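Local coordinates for enoyl-CoA hydratase (Mycobacterium tuberculosis, PDB 4JJT), which probably acts as a lyase of the enoyl-CoA hydratase/isomerase family, adding water to the double bond of enoyl-CoA thioesters, at residues Ile8-Thr13 / Thr19-Arg24; Glu174-Ala177 / Pro183-Arg186. One frame throughout, in Å; residues are numbered along the deposited sequence.

Contact 1: residues Ile8-Thr13 / Thr19-Arg24; sequences ILLIDT and TLTLNR
L10 meets the carboxamide of N23 with the outer end of its side chain, the methyl CD1 lying 3.7 Å from ND2, while closer to the backbone its CB rests 3.8 Å from CB of T21. The leucine and the asparagine run at a slant to one another, so branch and amide touch without aligning. With CG anti to the backbone N (chi1 -166°), N23 sends its amide to the leucine; ND2 donates to the carbonyl of D7, just before the segment, which helps fix the rotation of the group. The L10 backbone is tied to T21 in both directions: its N donates to T21 O at 3.0 Å, and its O accepts from T21 N along a nearly straight bond of 170°.

These strands form the antiparallel beta hairpin at one edge of the main sheet of the crotonase fold, where 17-22 goes on to pair in parallel with 54-59. D12 and T19 make a second hydrogen-bonded pair, T19 N reaching D12 O at 2.9 Å; T19 also turns its side chain onto I56. Between these pairs, I11 CG1 approaches L20 CD2 to 4.0 Å on the sheet face that carries L9 and L22, where L20 also packs against A42 and L43 of helix 33-48.

I8 marks where the ladder loses regularity. Its O takes the N23 N-H at 2.9 Å, but the donor stands 46° above the carbonyl plane. The side chain runs alongside R24, CB at 3.9 Å from the arginine CG, and packs on L35 and R38 of helix 33-48. Beyond this apolar stem, NH1 of R24 forms a salt bridge with D69 and a hydrogen bond to A30 O.

Contact 2: residues Glu174-Ala177 / Pro183-Arg186; sequences EVVA and PTAR
T184 carries the whole helical side of this contact, offering its two branches to two different residues of strand 174-176. The short, weakly bonded strand is the outermost of the main sheet of the crotonase fold within this chain, its E174 and V176 backbones pairing with A117, and the chain turns back from it into helix 181-193. With chi1 at -69°, the threonine hydroxyl sits beside its own backbone N and bonds to the carbonyl of Q180, one turn earlier. The same oxygen slides past V176, 3.8 Å from its CG1. The methyl CG2 comes 3.7 Å from OE1 of E174, whose side chain, extended beyond CG, approaches from the opposite direction. T184 also touches I116 of strand 114-118. One residue further on, A185 has turned with the helix to pack on I56 of strand 54-59, and R186 follows it onto the same isoleucine.

Only van der Waals contact joins the strand to the helix here. The polar ends look to other partners: E174 OE1 forms a salt bridge with R153 of the second subunit, so the carboxylate brushing the threonine methyl is anchored by a subunit interface.

Contacts 1 and 2 stand at the two ends of one six-stranded sheet: contact 1 joins its first two strands, contact 2 packs the last strand lightly against the helix that follows it. Their centres are 18 Å apart and their nearest atoms about 5 Å, without touching. I56 of strand 54-59 bridges the gap, meeting T19 from contact 1 as well as A185 and R186 from contact 2. Because T19 and L20 point to opposite faces, and L20 packs on helix 33-48, that helix and helix 181-193 lie on opposite sides of the sheet. Contact 1 is held by a backbone ladder within one subunit, whereas contact 2 reaches another subunit. Both belong to the scaffold of the sheet.

Contact 1: residues Ile8-Thr13 / Thr19-Arg24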
ATOM      1  N   ILE A   8      37.143   9.704 -17.043  1.00 44.27           N
ATOM      2  CA  ILE A   8      35.885   9.177 -17.560  1.00 43.79           C
ATOM      3  C   ILE A   8      34.709   9.797 -16.813  1.00 41.22           C
ATOM      4  O   ILE A   8      33.560   9.656 -17.218  1.00 26.87           O
ATOM      5  CB  ILE A   8      35.815   7.641 -17.456  1.00 38.60           C
ATOM      6  CG1 ILE A   8      35.769   7.210 -15.989  1.00 36.04           C
ATOM      7  CG2 ILE A   8      36.990   7.000 -18.175  1.00 37.96           C
ATOM      8  CD1 ILE A   8      35.539   5.735 -15.798  1.00 35.61           C
ATOM      9  N   LEU A   9      35.011  10.481 -15.715  1.00 40.08           N
ATOM     10  CA  LEU A   9      34.013  11.235 -14.971  1.00 35.82           C
ATOM     11  C   LEU A   9      34.582  12.594 -14.579  1.00 40.80           C
ATOM     12  O   LEU A   9      35.544  12.679 -13.818  1.00 37.62           O
ATOM     13  CB  LEU A   9      33.573  10.471 -13.724  1.00 37.34           C
ATOM     14  CG  LEU A   9      32.438  11.115 -12.931  1.00 38.08           C
ATOM     15  CD1 LEU A   9      31.135  11.031 -13.712  1.00 38.53           C
ATOM     16  CD2 LEU A   9      32.297  10.474 -11.556  1.00 40.32           C
ATOM     17  N   LEU A  10      33.991  13.658 -15.110  1.00 40.68           N
ATOM     18  CA  LEU A  10      34.436  15.010 -14.794  1.00 37.81           C
ATOM     19  C   LEU A  10      33.701  15.546 -13.574  1.00 38.58           C
ATOM     20  O   LEU A  10      32.481  15.444 -13.474  1.00 38.35           O
ATOM     21  CB  LEU A  10      34.249  15.933 -15.999  1.00 36.33           C
ATOM     22  CG  LEU A  10      35.082  15.538 -17.224  1.00 39.76           C
ATOM     23  CD1 LEU A  10      34.761  16.423 -18.416  1.00 42.91           C
ATOM     24  CD2 LEU A  10      36.566  15.590 -16.899  1.00 37.20           C
ATOM     25  N   ILE A  11      34.462  16.109 -12.642  1.00 41.98           N
ATOM     26  CA  ILE A  11      33.913  16.591 -11.380  1.00 39.84           C
ATOM     27  C   ILE A  11      34.258  18.059 -11.149  1.00 43.50           C
ATOM     28  O   ILE A  11      35.420  18.411 -10.954  1.00 41.40           O
ATOM     29  CB  ILE A  11      34.410  15.746 -10.194  1.00 40.20           C
ATOM     30  CG1 ILE A  11      33.952  14.292 -10.352  1.00 40.12           C
ATOM     31  CG2 ILE A  11      33.912  16.325  -8.885  1.00 41.05           C
ATOM     32  CD1 ILE A  11      34.492  13.358  -9.300  1.00 37.56           C
ATOM     33  N   ASP A  12      33.239  18.912 -11.175  1.00 48.60           N
ATOM     34  CA  ASP A  12      33.429  20.353 -11.040  1.00 52.07           C
ATOM     35  C   ASP A  12      32.654  20.913  -9.854  1.00 45.49           C
ATOM     36  O   ASP A  12      31.560  20.448  -9.539  1.00 43.53           O
ATOM     37  CB  ASP A  12      33.001  21.062 -12.327  1.00 67.44           C
ATOM     38  CG  ASP A  12      32.727  22.537 -12.118  1.00 86.97           C
ATOM     39  OD1 ASP A  12      33.689  23.335 -12.140  1.00 95.87           O
ATOM     40  OD2 ASP A  12      31.546  22.904 -11.927  1.00 92.92           O
ATOM     41  N   THR A  13      33.228  21.917  -9.200  1.00 44.86           N
ATOM     42  CA  THR A  13      32.553  22.607  -8.107  1.00 44.49           C
ATOM     43  C   THR A  13      32.563  24.119  -8.326  1.00 49.72           C
ATOM     44  O   THR A  13      33.614  24.721  -8.545  1.00 53.87           O
ATOM     45  CB  THR A  13      33.194  22.280  -6.744  1.00 47.31           C
ATOM     46  OG1 THR A  13      33.193  20.861  -6.543  1.00 49.40           O
ATOM     47  CG2 THR A  13      32.421  22.948  -5.620  1.00 43.76           C
ATOM     48  N   THR A  19      28.917  19.544 -10.301  1.00 32.57           N
ATOM     49  CA  THR A  19      28.537  19.023 -11.607  1.00 32.43           C
ATOM     50  C   THR A  19      29.260  17.714 -11.895  1.00 27.89           C
ATOM     51  O   THR A  19      30.481  17.630 -11.769  1.00 29.61           O
ATOM     52  CB  THR A  19      28.840  20.027 -12.732  1.00 39.94           C
ATOM     53  OG1 THR A  19      28.305  21.310 -12.384  1.00 43.64           O
ATOM     54  CG2 THR A  19      28.218  19.560 -14.041  1.00 40.50           C
ATOM     55  N   LEU A  20      28.495  16.692 -12.265  1.00 29.07           N
ATOM     56  CA  LEU A  20      29.058  15.399 -12.639  1.00 29.51           C
ATOM     57  C   LEU A  20      28.825  15.135 -14.120  1.00 28.34           C
ATOM     58  O   LEU A  20      27.685  15.049 -14.571  1.00 25.96           O
ATOM     59  CB  LEU A  20      28.438  14.273 -11.812  1.00 26.00           C
ATOM     60  CG  LEU A  20      28.516  14.391 -10.291  1.00 31.32           C
ATOM     61  CD1 LEU A  20      27.899  13.162  -9.638  1.00 34.17           C
ATOM     62  CD2 LEU A  20      29.952  14.586  -9.833  1.00 27.89           C
ATOM     63  N   THR A  21      29.911  15.002 -14.874  1.00 29.39           N
ATOM     64  CA  THR A  21      29.814  14.793 -16.314  1.00 28.44           C
ATOM     65  C   THR A  21      30.308  13.417 -16.745  1.00 29.27           C
ATOM     66  O   THR A  21      31.485  13.096 -16.596  1.00 27.90           O
ATOM     67  CB  THR A  21      30.600  15.866 -17.095  1.00 33.65           C
ATOM     68  OG1 THR A  21      30.119  17.168 -16.740  1.00 38.88           O
ATOM     69  CG2 THR A  21      30.434  15.663 -18.595  1.00 29.04           C
ATOM     70  N   LEU A  22      29.398  12.610 -17.280  1.00 24.11           N
ATOM     71  CA  LEU A  22      29.755  11.318 -17.854  1.00 22.88           C
ATOM     72  C   LEU A  22      30.634  11.565 -19.073  1.00 32.35           C
ATOM     73  O   LEU A  22      30.189  12.151 -20.056  1.00 35.15           O
ATOM     74  CB  LEU A  22      28.494  10.547 -18.251  1.00 21.87           C
ATOM     75  CG  LEU A  22      27.425  10.355 -17.173  1.00 21.69           C
ATOM     76  CD1 LEU A  22      26.161   9.753 -17.769  1.00 18.98           C
ATOM     77  CD2 LEU A  22      27.958   9.483 -16.053  1.00 22.13           C
ATOM     78  N   ASN A  23      31.885  11.123 -19.007  1.00 26.25           N
ATOM     79  CA  ASN A  23      32.860  11.471 -20.037  1.00 27.48           C
ATOM     80  C   ASN A  23      33.500  10.276 -20.740  1.00 32.61           C
ATOM     81  O   ASN A  23      34.718  10.101 -20.706  1.00 34.38           O
ATOM     82  CB  ASN A  23      33.936  12.398 -19.464  1.00 27.61           C
ATOM     83  CG  ASN A  23      34.769  13.064 -20.540  1.00 30.06           C
ATOM     84  OD1 ASN A  23      34.310  13.255 -21.666  1.00 38.96           O
ATOM     85  ND2 ASN A  23      36.004  13.418 -20.199  1.00 32.23           N
ATOM     86  N   ARG A  24      32.668   9.457 -21.374  1.00 29.78           N
ATOM     87  CA  ARG A  24      33.144   8.426 -22.294  1.00 38.36           C
ATOM     88  C   ARG A  24      32.486   8.636 -23.653  1.00 41.50           C
ATOM     89  O   ARG A  24      31.735   7.777 -24.114  1.00 42.14           O
ATOM     90  CB  ARG A  24      32.798   7.026 -21.775  1.00 40.08           C
ATOM     91  CG  ARG A  24      33.513   6.626 -20.499  1.00 37.83           C
ATOM     92  CD  ARG A  24      33.271   5.160 -20.166  1.00 36.52           C
ATOM     93  NE  ARG A  24      34.032   4.268 -21.037  1.00 37.28           N
ATOM     94  CZ  ARG A  24      33.545   3.158 -21.580  1.00 36.29           C
ATOM     95  NH1 ARG A  24      32.288   2.798 -21.350  1.00 34.82           N
ATOM     96  NH2 ARG A  24      34.313   2.410 -22.356  1.00 40.59           N
TER

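Contact 2: residues Glu174-Ala177 / Pro183-Arg186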
ATOM      1  N   GLU A 174      11.474  21.518 -18.697  1.00 34.30           N
ATOM      2  CA  GLU A 174      11.788  22.587 -19.631  1.00 33.76           C
ATOM      3  C   GLU A 174      12.684  22.092 -20.760  1.00 31.30           C
ATOM      4  O   GLU A 174      13.587  21.284 -20.543  1.00 30.40           O
ATOM      5  CB  GLU A 174      12.473  23.731 -18.878  1.00 40.13           C
ATOM      6  CG  GLU A 174      12.707  24.989 -19.687  1.00 48.48           C
ATOM      7  CD  GLU A 174      13.417  26.059 -18.883  1.00 53.48           C
ATOM      8  OE1 GLU A 174      13.650  25.838 -17.675  1.00 55.30           O
ATOM      9  OE2 GLU A 174      13.747  27.119 -19.455  1.00 54.83           O
ATOM     10  N   VAL A 175      12.425  22.570 -21.971  1.00 25.77           N
ATOM     11  CA  VAL A 175      13.300  22.293 -23.102  1.00 34.39           C
ATOM     12  C   VAL A 175      13.912  23.599 -23.589  1.00 35.36           C
ATOM     13  O   VAL A 175      13.198  24.529 -23.957  1.00 41.43           O
ATOM     14  CB  VAL A 175      12.548  21.614 -24.256  1.00 35.40           C
ATOM     15  CG1 VAL A 175      13.501  21.334 -25.409  1.00 28.37           C
ATOM     16  CG2 VAL A 175      11.894  20.330 -23.775  1.00 26.02           C
ATOM     17  N   VAL A 176      15.238  23.666 -23.575  1.00 34.19           N
ATOM     18  CA  VAL A 176      15.942  24.887 -23.942  1.00 33.33           C
ATOM     19  C   VAL A 176      16.881  24.657 -25.118  1.00 39.41           C
ATOM     20  O   VAL A 176      17.174  23.514 -25.472  1.00 39.56           O
ATOM     21  CB  VAL A 176      16.761  25.429 -22.757  1.00 33.39           C
ATOM     22  CG1 VAL A 176      15.848  25.721 -21.579  1.00 28.85           C
ATOM     23  CG2 VAL A 176      17.838  24.435 -22.363  1.00 27.91           C
ATOM     24  N   ALA A 177      17.343  25.747 -25.726  1.00 41.41           N
ATOM     25  CA  ALA A 177      18.333  25.665 -26.793  1.00 37.64           C
ATOM     26  C   ALA A 177      19.598  25.021 -26.245  1.00 37.10           C
ATOM     27  O   ALA A 177      19.940  25.218 -25.081  1.00 38.23           O
ATOM     28  CB  ALA A 177      18.632  27.046 -27.350  1.00 38.09           C
ATOM     29  N   PRO A 183      23.706  26.445 -18.526  1.00 41.81           N
ATOM     30  CA  PRO A 183      23.363  27.707 -17.859  1.00 29.92           C
ATOM     31  C   PRO A 183      21.982  27.690 -17.204  1.00 31.53           C
ATOM     32  O   PRO A 183      21.812  28.255 -16.124  1.00 33.68           O
ATOM     33  CB  PRO A 183      23.395  28.716 -19.003  1.00 31.67           C
ATOM     34  CG  PRO A 183      24.374  28.162 -19.946  1.00 37.18           C
ATOM     35  CD  PRO A 183      24.203  26.681 -19.894  1.00 38.42           C
ATOM     36  N   THR A 184      21.010  27.054 -17.852  1.00 30.85           N
ATOM     37  CA  THR A 184      19.673  26.923 -17.282  1.00 29.62           C
ATOM     38  C   THR A 184      19.720  26.062 -16.024  1.00 34.71           C
ATOM     39  O   THR A 184      19.114  26.394 -15.004  1.00 41.69           O
ATOM     40  CB  THR A 184      18.687  26.311 -18.298  1.00 28.99           C
ATOM     41  OG1 THR A 184      18.454  27.249 -19.356  1.00 31.87           O
ATOM     42  CG2 THR A 184      17.362  25.968 -17.631  1.00 25.37           C
ATOM     43  N   ALA A 185      20.465  24.964 -16.105  1.00 29.89           N
ATOM     44  CA  ALA A 185      20.621  24.042 -14.986  1.00 30.74           C
ATOM     45  C   ALA A 185      21.294  24.704 -13.789  1.00 28.93           C
ATOM     46  O   ALA A 185      21.006  24.367 -12.640  1.00 26.66           O
ATOM     47  CB  ALA A 185      21.409  22.817 -15.421  1.00 27.10           C
ATOM     48  N   ARG A 186      22.192  25.645 -14.062  1.00 25.56           N
ATOM     49  CA  ARG A 186      22.892  26.361 -13.003  1.00 32.90           C
ATOM     50  C   ARG A 186      22.023  27.462 -12.411  1.00 32.51           C
ATOM     51  O   ARG A 186      22.162  27.808 -11.240  1.00 34.81           O
ATOM     52  CB  ARG A 186      24.202  26.955 -13.526  1.00 34.87           C
ATOM     53  CG  ARG A 186      25.192  25.926 -14.039  1.00 36.58           C
ATOM     54  CD  ARG A 186      26.547  26.558 -14.302  1.00 48.03           C
ATOM     55  NE  ARG A 186      27.309  25.813 -15.299  1.00 58.85           N
ATOM     56  CZ  ARG A 186      27.447  26.190 -16.566  1.00 66.95           C
ATOM     57  NH1 ARG A 186      28.158  25.449 -17.405  1.00 70.02           N
ATOM     58  NH2 ARG A 186      26.880  27.309 -16.993  1.00 68.13           N
TER